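PDB 2H8G: 5'-Methylthioadenosine Nucleosidase from Arabidopsis thaliana, which binds adenine in a pocket of its alpha/beta fold and belongs to the phosphorylase superfamily. Local coordinates for residues A34-A39 / G86-G91; W62-G67 / N75-G80; K166-K171 / T253-F258; I110-G115 / V218-V223. One frame throughout, in Å; residues are numbered along the deposited sequence.

Interaction 1: A34-A39 / G86-G91; sequences AMQAEA and GIDSVG
Asp88 OD1 is gripped from two directions, by the backbone Gln36 N at 3.0 Å and by a water at 2.8 Å whose other bond goes to Ala34 O. The N-H of Gln36 points almost straight at the oxygen (169°) but meets it from above the carboxylate plane, 48° out of it. Asp88 CG lies beside its backbone N, anti to the carbonyl carbon (chi1 -73°), which turns the carboxylate to the helix start. The other oxygen, Asp88 OD2, takes a bond from a second water, 2.6 Å away, which in turn accepts from Ala37 N. The carboxylate serves the first two N-H groups of helix 36-45, one directly and one through water, and the helix end probably stabilises its charge.

Met35, at the N-cap, lacks a capping Ser, Thr, Asp or Asn oxygen; its CB lies beside Asp88 OD2 at 3.6 Å. Its CG reaches Val90 CG1 at 4.1 Å. Met35 N donates to Glu38 OE1 over 2.9 Å, the reciprocal half of a capping box, and Glu38 OE2 bonds Thr116 of the adenine pocket. Val90 O also binds Tyr151 OH of the second subunit. Separately, Asp88, from a distant loop, caps the first N-H groups of this helix N-terminus near the adenine site.

Interaction 2: W62-G67 / N75-G80; sequences WVLYHG and NVVCPG
Leu64 turns its CG to the side remote from its own N (chi1 171°) and bends at chi2 (59°), which carries CD1 across to Val77 CG1. The two methyls stand only 3.3 Å apart, tighter than ordinary van der Waals contact, and the side chains run side by side, pointing the same way.

On the other face, Tyr65 (chi1 -56°) sets its ring along the neighbouring strand, so that Val76 O and Cys78 SG both lie at the ring edge, the sulfur 4.2 Å from Tyr65 CE1. Helix 36-45 covers this side through Leu40 and Val43 on Tyr65 and Ala39 on Val76 and Cys78, which suits the small Val76 and Cys78 under the helix and the flat ring of Tyr65 beside them.

Between the faces the antiparallel hairpin is zipped by hydrogen-bonded pairs Val63-Cys78 and Tyr65-Val76, each with two bonds; Tyr65 N to Val76 O, at 2.8 Å, is the shortest. At the open end Trp62 directs the CD1 edge of its indole, in plane, at Pro79 O (3.2 Å), and Trp62 NE1 donates a hydrogen bond to a water at 2.9 Å that returns only a weak bond to Pro79 O. The indole also meets the ring of Phe100 in the second subunit. At the far end Asn75 ND2 lies 3.6 Å from His66 CB, while the imidazole turns off to Ser49.

The chemistry implies a hairpin aligned by backbone bonds, with apolar side chains packing against helix 36-45 on the Tyr65 face and, on the other, Val77 against helix 92-106, the polar His66 and Asn75 lying towards the turn.

Interaction 3: K166-K171 / T253-F258; sequences KELNLK and TKVINF
Leu168 drives its CD2 methyl toward helix 233-259 and meets Val255 CG2 at 3.5 Å, the closest point of the contact, the rest being at ordinary van der Waals distance; no hydrogen bond crosses it. The two side chains cross at about a right angle, methyl against methyl. The same CD2 rests at 4.0 Å on Lys254 CB, so the branched leucine end fits between a buried valine and the aliphatic root of a lysine. Its other methyl, Leu168 CD1, approaches Phe258 CD1 more loosely, at 4.4 Å.

From the solvent side the exposed Glu167 lies against the buried Phe258 ring. Glu167 sends its CG off opposite the backbone N (chi1 170°) and then bends at chi2 (88°), which keeps the methylenes by the phenyl ring: Glu167 CB lies 3.8 Å from Phe258 CE1, and Glu167 CG 3.9 Å from Phe258 CD1. The approach to the ring is oblique, and the carboxylate plane stands 78° from it. Lys254 slides past Leu168 in the opposite direction, leaving its CB as the part that touches.

Asn163 and Leu164 also pack against Phe258, and Arg262 adds a cation-pi contact to its ring. Helix 162-168 is therefore joined to the long C-terminal helix by dispersion and hydrophobic burial across these segments: leucine, valine and phenylalanine suit the inner side, while glutamate and lysine lend their methylenes; the lysine amine leads away, and the Glu167 carboxylate stays near the ring, at the exposed rim.

Interaction 4: I110-G115 / V218-V223; sequences IIINAG and VFLKAV
Asn113 and Lys221 meet on one face of two neighbouring parallel strands at the heart of the alpha/beta fold, where 110-119 runs beside 217-226. Backbone bonds fix the register: Asn113 N gives to Val218 O at 2.9 Å and Asn113 O accepts from Leu220 N at 3.0 Å, with like bonds before and after.

Asn113 extends its amide opposite its own N (chi1 175°) so that OD1 comes to the edge of the Phe219 ring, in its plane, 3.4 Å from Phe219 CD2; amide and ring stand nearly perpendicular. ND2 bonds Val32 O, which holds the amide against rotation. Lys221 bends at chi2 (-75°) and then runs extended, carrying the chain past Gly115, which has no side chain on this face, to set its amine at Asn113 OD1. The amine forms a salt bridge with Asp200 of the adenine pocket; Asn113 thus braces the lysine and may help to place its amine.

The opposite face is wholly apolar. Ile112 CG2 touches Leu220 CD1 at 3.9 Å, and Ala114 CB stays small beside Leu220 CB at 4.2 Å; Val255 of helix 233-259 covers both Ile112 and Leu220. Beta-branched and aliphatic residues suit such a strand core. A water 3.0 Å from Asn113 ND2 is only weakly held by the lysine, whereas Lys221 NZ reaches Asn113 OD1 at 2.9 Å from above the amide plane, 48° out of it.

Overall arrangement
Interaction 4 lies deepest, its centre about 4 Å from the centre of the chain, and is wholly buried; interaction 2 is a mostly buried hairpin farther out on the same mixed sheet. Both rely on regular strand bonding, parallel in one and antiparallel in the other. Interaction 3 is partly buried and mostly apolar, without a hydrogen bond across it; its Val255 packs on Ile112 and Leu220 of interaction 4, tying helix 233-259 to the sheet. Interaction 1 is a surface contact, ruled by a carboxylate and waters. It encloses interaction 2 along the chain and touches it through Ser89 N and Gly80 O, and meets interaction 4 where Glu38 packs on Gly115.

Interaction 1: A34-A39 / G86-G91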
# COMPACT_ATOMS: atom_id res chain seq x y z
N ALA A 34 -5.24 12.32 -3.26
CA ALA A 34 -4.06 12.27 -2.40
C ALA A 34 -3.68 13.55 -1.67
O ALA A 34 -3.30 13.49 -0.49
CB ALA A 34 -2.87 11.79 -3.21
N MET A 35 -3.75 14.69 -2.35
CA MET A 35 -3.37 15.96 -1.73
C MET A 35 -4.57 16.85 -1.44
O MET A 35 -5.45 17.01 -2.27
CB MET A 35 -2.40 16.71 -2.65
CG MET A 35 -1.16 15.91 -3.02
SD MET A 35 -0.09 16.79 -4.18
CE MET A 35 0.80 17.87 -3.05
N GLN A 36 -4.59 17.45 -0.25
CA GLN A 36 -5.70 18.32 0.12
C GLN A 36 -5.81 19.46 -0.89
O GLN A 36 -6.91 19.92 -1.19
CB GLN A 36 -5.48 18.92 1.52
CG GLN A 36 -4.49 20.08 1.55
CD GLN A 36 -4.70 21.01 2.73
OE1 GLN A 36 -5.81 21.48 2.96
NE2 GLN A 36 -3.64 21.29 3.47
N ALA A 37 -4.66 19.90 -1.41
CA ALA A 37 -4.62 20.99 -2.38
C ALA A 37 -5.29 20.61 -3.70
O ALA A 37 -5.74 21.48 -4.44
CB ALA A 37 -3.18 21.39 -2.64
N GLU A 38 -5.33 19.31 -3.99
CA GLU A 38 -5.97 18.84 -5.21
C GLU A 38 -7.48 18.75 -4.97
O GLU A 38 -8.28 18.90 -5.90
CB GLU A 38 -5.44 17.44 -5.60
CG GLU A 38 -3.94 17.36 -5.86
CD GLU A 38 -3.45 15.92 -6.04
OE1 GLU A 38 -3.84 15.04 -5.25
OE2 GLU A 38 -2.66 15.67 -6.98
N ALA A 39 -7.85 18.52 -3.72
CA ALA A 39 -9.26 18.38 -3.34
C ALA A 39 -9.99 19.68 -3.03
O ALA A 39 -11.16 19.83 -3.39
CB ALA A 39 -9.38 17.43 -2.15
N GLY A 86 3.68 16.31 8.81
CA GLY A 86 2.67 17.31 8.49
C GLY A 86 2.16 17.37 7.06
O GLY A 86 1.03 17.78 6.82
N ILE A 87 2.99 16.96 6.10
CA ILE A 87 2.61 17.00 4.69
C ILE A 87 1.57 15.94 4.32
O ILE A 87 1.25 15.05 5.12
CB ILE A 87 3.86 16.85 3.79
CG1 ILE A 87 4.72 15.66 4.23
CG2 ILE A 87 4.71 18.12 3.86
CD1 ILE A 87 4.10 14.30 3.98
N ASP A 88 1.03 16.04 3.11
CA ASP A 88 0.03 15.09 2.63
C ASP A 88 0.61 13.69 2.62
O ASP A 88 1.75 13.49 2.19
CB ASP A 88 -0.42 15.43 1.21
CG ASP A 88 -1.31 16.64 1.14
OD1 ASP A 88 -2.43 16.60 1.70
OD2 ASP A 88 -0.89 17.64 0.53
N SER A 89 -0.18 12.73 3.07
CA SER A 89 0.26 11.34 3.12
C SER A 89 0.07 10.68 1.76
O SER A 89 -0.85 9.89 1.56
CB SER A 89 -0.54 10.58 4.19
OG SER A 89 -0.34 11.17 5.47
N VAL A 90 0.95 11.03 0.84
CA VAL A 90 0.91 10.51 -0.52
C VAL A 90 1.47 9.09 -0.61
O VAL A 90 2.00 8.56 0.37
CB VAL A 90 1.73 11.42 -1.48
CG1 VAL A 90 1.13 12.83 -1.50
CG2 VAL A 90 3.18 11.49 -1.05
N GLY A 91 1.35 8.48 -1.78
CA GLY A 91 1.88 7.14 -1.95
C GLY A 91 0.81 6.07 -2.03
O GLY A 91 -0.35 6.30 -1.69
O HOH W 1 -4.20 14.42 1.84
O HOH W 2 -1.96 19.79 -0.35

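Interaction 2: W62-G67 / N75-G80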
# COMPACT_ATOMS: atom_id res chain seq x y z
N TRP A 62 -7.32 10.91 8.21
CA TRP A 62 -8.08 10.98 6.97
C TRP A 62 -9.16 12.05 7.01
O TRP A 62 -9.84 12.22 8.03
CB TRP A 62 -8.70 9.61 6.66
CG TRP A 62 -7.69 8.51 6.59
CD1 TRP A 62 -6.34 8.65 6.44
CD2 TRP A 62 -7.94 7.11 6.65
NE1 TRP A 62 -5.73 7.41 6.42
CE2 TRP A 62 -6.70 6.45 6.54
CE3 TRP A 62 -9.10 6.33 6.79
CZ2 TRP A 62 -6.58 5.05 6.57
CZ3 TRP A 62 -8.99 4.95 6.82
CH2 TRP A 62 -7.73 4.32 6.71
N VAL A 63 -9.31 12.75 5.90
CA VAL A 63 -10.30 13.82 5.79
C VAL A 63 -11.41 13.42 4.82
O VAL A 63 -11.15 12.99 3.70
CB VAL A 63 -9.65 15.12 5.28
CG1 VAL A 63 -10.66 16.26 5.35
CG2 VAL A 63 -8.41 15.44 6.09
N LEU A 64 -12.65 13.57 5.27
CA LEU A 64 -13.80 13.23 4.45
C LEU A 64 -14.72 14.43 4.26
O LEU A 64 -15.21 15.00 5.23
CB LEU A 64 -14.59 12.09 5.09
CG LEU A 64 -15.95 11.74 4.46
CD1 LEU A 64 -15.77 11.35 3.00
CD2 LEU A 64 -16.59 10.61 5.25
N TYR A 65 -14.93 14.83 3.01
CA TYR A 65 -15.81 15.95 2.71
C TYR A 65 -17.07 15.36 2.09
O TYR A 65 -16.98 14.52 1.19
CB TYR A 65 -15.17 16.93 1.71
CG TYR A 65 -13.83 17.48 2.12
CD1 TYR A 65 -12.65 16.78 1.85
CD2 TYR A 65 -13.72 18.72 2.75
CE1 TYR A 65 -11.41 17.30 2.19
CE2 TYR A 65 -12.48 19.25 3.10
CZ TYR A 65 -11.33 18.53 2.82
OH TYR A 65 -10.10 19.05 3.15
N HIS A 66 -18.23 15.79 2.57
CA HIS A 66 -19.48 15.27 2.04
C HIS A 66 -20.37 16.41 1.55
O HIS A 66 -20.25 17.55 2.00
CB HIS A 66 -20.22 14.44 3.09
CG HIS A 66 -20.79 15.24 4.21
ND1 HIS A 66 -20.03 16.10 4.99
CD2 HIS A 66 -22.05 15.32 4.70
CE1 HIS A 66 -20.80 16.66 5.90
NE2 HIS A 66 -22.03 16.20 5.75
N GLY A 67 -21.26 16.08 0.62
CA GLY A 67 -22.17 17.08 0.08
C GLY A 67 -23.12 16.45 -0.91
O GLY A 67 -23.04 15.25 -1.19
N ASN A 75 -18.79 12.26 -2.12
CA ASN A 75 -17.87 12.10 -1.01
C ASN A 75 -16.46 12.28 -1.56
O ASN A 75 -16.14 11.79 -2.64
CB ASN A 75 -18.01 10.70 -0.39
CG ASN A 75 -19.34 10.51 0.33
OD1 ASN A 75 -20.08 9.57 0.06
ND2 ASN A 75 -19.64 11.42 1.25
N VAL A 76 -15.63 13.02 -0.84
CA VAL A 76 -14.25 13.23 -1.25
C VAL A 76 -13.38 12.82 -0.06
O VAL A 76 -13.55 13.35 1.04
CB VAL A 76 -13.97 14.72 -1.58
CG1 VAL A 76 -12.50 14.90 -1.95
CG2 VAL A 76 -14.85 15.16 -2.74
N VAL A 77 -12.47 11.88 -0.28
CA VAL A 77 -11.62 11.42 0.80
C VAL A 77 -10.14 11.65 0.49
O VAL A 77 -9.68 11.41 -0.62
CB VAL A 77 -11.86 9.92 1.09
CG1 VAL A 77 -13.32 9.71 1.46
CG2 VAL A 77 -11.50 9.08 -0.12
N CYS A 78 -9.42 12.12 1.50
CA CYS A 78 -7.99 12.41 1.39
C CYS A 78 -7.27 11.77 2.57
O CYS A 78 -7.80 11.73 3.68
CB CYS A 78 -7.75 13.92 1.43
SG CYS A 78 -8.66 14.86 0.21
N PRO A 79 -6.04 11.27 2.34
CA PRO A 79 -5.25 10.63 3.40
C PRO A 79 -4.90 11.60 4.53
O PRO A 79 -4.58 11.18 5.64
CB PRO A 79 -4.03 10.11 2.65
CG PRO A 79 -3.88 11.09 1.52
CD PRO A 79 -5.30 11.27 1.06
N GLY A 80 -4.94 12.89 4.23
CA GLY A 80 -4.65 13.90 5.23
C GLY A 80 -3.19 14.13 5.56
O GLY A 80 -2.29 13.61 4.89
O HOH W 3 -2.95 8.19 6.01

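Interaction 3: K166-K171 / T253-F258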
# COMPACT_ATOMS: atom_id res chain seq x y z
N LYS A 166 -16.67 10.60 -25.21
CA LYS A 166 -17.22 11.18 -26.43
C LYS A 166 -17.85 12.56 -26.20
O LYS A 166 -18.08 13.32 -27.14
CB LYS A 166 -18.25 10.22 -27.04
CG LYS A 166 -18.92 10.75 -28.29
CD LYS A 166 -17.90 11.09 -29.35
CE LYS A 166 -18.53 11.93 -30.45
NZ LYS A 166 -19.11 13.18 -29.89
N GLU A 167 -18.13 12.86 -24.93
CA GLU A 167 -18.75 14.13 -24.56
C GLU A 167 -17.71 15.15 -24.12
O GLU A 167 -17.73 16.31 -24.56
CB GLU A 167 -19.74 13.90 -23.42
CG GLU A 167 -20.27 15.17 -22.77
CD GLU A 167 -21.50 15.70 -23.46
OE1 GLU A 167 -21.41 16.10 -24.64
OE2 GLU A 167 -22.57 15.71 -22.82
N LEU A 168 -16.80 14.73 -23.25
CA LEU A 168 -15.76 15.61 -22.74
C LEU A 168 -14.50 15.63 -23.60
O LEU A 168 -13.67 16.54 -23.47
CB LEU A 168 -15.41 15.22 -21.30
CG LEU A 168 -16.46 15.50 -20.23
CD1 LEU A 168 -17.74 14.76 -20.52
CD2 LEU A 168 -15.91 15.09 -18.87
N ASN A 169 -14.36 14.63 -24.46
CA ASN A 169 -13.20 14.52 -25.35
C ASN A 169 -11.88 14.69 -24.62
O ASN A 169 -11.04 15.52 -24.98
CB ASN A 169 -13.31 15.53 -26.49
CG ASN A 169 -12.22 15.35 -27.54
OD1 ASN A 169 -11.91 14.23 -27.94
ND2 ASN A 169 -11.66 16.46 -28.00
N LEU A 170 -11.70 13.90 -23.58
CA LEU A 170 -10.47 13.95 -22.81
C LEU A 170 -9.47 13.02 -23.49
O LEU A 170 -9.87 12.05 -24.13
CB LEU A 170 -10.72 13.48 -21.38
CG LEU A 170 -11.74 14.28 -20.57
CD1 LEU A 170 -11.95 13.63 -19.21
CD2 LEU A 170 -11.24 15.71 -20.40
N LYS A 171 -8.19 13.34 -23.37
CA LYS A 171 -7.17 12.47 -23.94
C LYS A 171 -7.14 11.23 -23.05
O LYS A 171 -7.56 11.28 -21.90
CB LYS A 171 -5.81 13.16 -23.91
CG LYS A 171 -5.74 14.40 -24.78
CD LYS A 171 -4.45 15.15 -24.57
CE LYS A 171 -4.52 16.53 -25.21
NZ LYS A 171 -4.71 16.45 -26.68
N THR A 253 -15.70 18.58 -12.43
CA THR A 253 -17.06 19.12 -12.36
C THR A 253 -17.88 18.66 -13.55
O THR A 253 -19.05 18.29 -13.39
CB THR A 253 -17.03 20.66 -12.32
OG1 THR A 253 -16.37 21.09 -11.12
CG2 THR A 253 -18.45 21.21 -12.34
N LYS A 254 -17.28 18.67 -14.74
CA LYS A 254 -17.99 18.23 -15.93
C LYS A 254 -18.30 16.74 -15.83
O LYS A 254 -19.33 16.28 -16.31
CB LYS A 254 -17.15 18.50 -17.18
CG LYS A 254 -17.01 19.98 -17.51
CD LYS A 254 -16.17 20.17 -18.76
CE LYS A 254 -16.03 21.65 -19.09
NZ LYS A 254 -17.35 22.27 -19.38
N VAL A 255 -17.40 15.98 -15.21
CA VAL A 255 -17.61 14.55 -15.06
C VAL A 255 -18.78 14.30 -14.12
O VAL A 255 -19.64 13.46 -14.39
CB VAL A 255 -16.33 13.86 -14.54
CG1 VAL A 255 -16.64 12.43 -14.13
CG2 VAL A 255 -15.26 13.88 -15.63
N ILE A 256 -18.82 15.03 -13.01
CA ILE A 256 -19.90 14.87 -12.05
C ILE A 256 -21.26 15.18 -12.68
O ILE A 256 -22.21 14.43 -12.52
CB ILE A 256 -19.70 15.78 -10.81
CG1 ILE A 256 -18.61 15.19 -9.92
CG2 ILE A 256 -21.00 15.94 -10.04
CD1 ILE A 256 -18.92 13.77 -9.46
N ASN A 257 -21.33 16.28 -13.42
CA ASN A 257 -22.58 16.65 -14.07
C ASN A 257 -22.99 15.67 -15.16
O ASN A 257 -24.17 15.53 -15.47
CB ASN A 257 -22.49 18.07 -14.63
CG ASN A 257 -22.68 19.13 -13.55
OD1 ASN A 257 -23.70 19.14 -12.86
ND2 ASN A 257 -21.70 20.01 -13.41
N PHE A 258 -22.01 14.98 -15.74
CA PHE A 258 -22.29 13.99 -16.78
C PHE A 258 -22.87 12.73 -16.14
O PHE A 258 -23.85 12.16 -16.63
CB PHE A 258 -21.02 13.62 -17.53
CG PHE A 258 -21.23 12.60 -18.61
CD1 PHE A 258 -21.72 12.98 -19.86
CD2 PHE A 258 -20.97 11.26 -18.38
CE1 PHE A 258 -21.93 12.04 -20.86
CE2 PHE A 258 -21.19 10.30 -19.37
CZ PHE A 258 -21.67 10.70 -20.61

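Interaction 4: I110-G115 / V218-V223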
# COMPACT_ATOMS: atom_id res chain seq x y z
N ILE A 110 -19.34 4.18 -7.73
CA ILE A 110 -18.16 4.34 -8.55
C ILE A 110 -17.13 5.20 -7.83
O ILE A 110 -17.49 6.07 -7.04
CB ILE A 110 -18.54 5.00 -9.90
CG1 ILE A 110 -17.32 5.10 -10.83
CG2 ILE A 110 -19.16 6.37 -9.65
CD1 ILE A 110 -17.69 5.40 -12.28
N ILE A 111 -15.86 4.92 -8.08
CA ILE A 111 -14.77 5.67 -7.46
C ILE A 111 -14.04 6.46 -8.52
O ILE A 111 -13.83 5.97 -9.63
CB ILE A 111 -13.75 4.72 -6.80
CG1 ILE A 111 -14.41 3.94 -5.67
CG2 ILE A 111 -12.55 5.51 -6.28
CD1 ILE A 111 -13.60 2.75 -5.20
N ILE A 112 -13.67 7.69 -8.20
CA ILE A 112 -12.91 8.51 -9.13
C ILE A 112 -11.62 8.92 -8.43
O ILE A 112 -11.66 9.58 -7.40
CB ILE A 112 -13.65 9.81 -9.53
CG1 ILE A 112 -14.99 9.49 -10.18
CG2 ILE A 112 -12.77 10.62 -10.49
CD1 ILE A 112 -15.81 10.72 -10.53
N ASN A 113 -10.49 8.48 -8.97
CA ASN A 113 -9.19 8.85 -8.42
C ASN A 113 -8.76 10.05 -9.25
O ASN A 113 -8.42 9.91 -10.42
CB ASN A 113 -8.19 7.70 -8.59
CG ASN A 113 -6.78 8.06 -8.14
OD1 ASN A 113 -5.80 7.59 -8.71
ND2 ASN A 113 -6.68 8.89 -7.10
N ALA A 114 -8.81 11.24 -8.65
CA ALA A 114 -8.43 12.45 -9.36
C ALA A 114 -7.18 13.04 -8.75
O ALA A 114 -7.05 13.10 -7.53
CB ALA A 114 -9.58 13.47 -9.30
N GLY A 115 -6.25 13.47 -9.60
CA GLY A 115 -5.03 14.06 -9.09
C GLY A 115 -4.08 14.47 -10.19
O GLY A 115 -4.36 14.27 -11.38
N VAL A 218 -12.62 5.07 -12.06
CA VAL A 218 -12.22 5.92 -13.17
C VAL A 218 -11.11 6.84 -12.66
O VAL A 218 -11.03 7.11 -11.46
CB VAL A 218 -13.41 6.77 -13.67
CG1 VAL A 218 -12.94 7.83 -14.66
CG2 VAL A 218 -14.44 5.86 -14.34
N PHE A 219 -10.25 7.30 -13.56
CA PHE A 219 -9.15 8.17 -13.18
C PHE A 219 -9.11 9.46 -13.97
O PHE A 219 -9.28 9.45 -15.19
CB PHE A 219 -7.79 7.47 -13.37
CG PHE A 219 -7.69 6.13 -12.71
CD1 PHE A 219 -8.26 5.01 -13.30
CD2 PHE A 219 -7.02 5.99 -11.50
CE1 PHE A 219 -8.17 3.76 -12.68
CE2 PHE A 219 -6.93 4.75 -10.88
CZ PHE A 219 -7.51 3.63 -11.47
N LEU A 220 -8.89 10.57 -13.27
CA LEU A 220 -8.75 11.86 -13.92
C LEU A 220 -7.36 12.29 -13.48
O LEU A 220 -7.12 12.53 -12.29
CB LEU A 220 -9.80 12.86 -13.42
CG LEU A 220 -11.25 12.47 -13.75
CD1 LEU A 220 -12.19 13.50 -13.13
CD2 LEU A 220 -11.44 12.40 -15.26
N LYS A 221 -6.43 12.35 -14.42
CA LYS A 221 -5.05 12.70 -14.10
C LYS A 221 -4.61 13.92 -14.89
O LYS A 221 -4.56 13.91 -16.12
CB LYS A 221 -4.15 11.49 -14.40
CG LYS A 221 -4.46 10.28 -13.51
CD LYS A 221 -3.95 10.47 -12.08
CE LYS A 221 -4.56 9.44 -11.12
NZ LYS A 221 -3.87 9.45 -9.79
N ALA A 222 -4.29 14.98 -14.15
CA ALA A 222 -3.88 16.25 -14.73
C ALA A 222 -2.36 16.41 -14.75
O ALA A 222 -1.71 16.34 -13.70
CB ALA A 222 -4.53 17.39 -13.96
N VAL A 223 -1.81 16.63 -15.94
CA VAL A 223 -0.37 16.75 -16.13
C VAL A 223 0.24 18.06 -15.62
O VAL A 223 -0.07 19.14 -16.13
CB VAL A 223 -0.00 16.58 -17.62
CG1 VAL A 223 1.51 16.66 -17.82
CG2 VAL A 223 -0.52 15.24 -18.13
O HOH W 4 -3.91 10.04 -6.61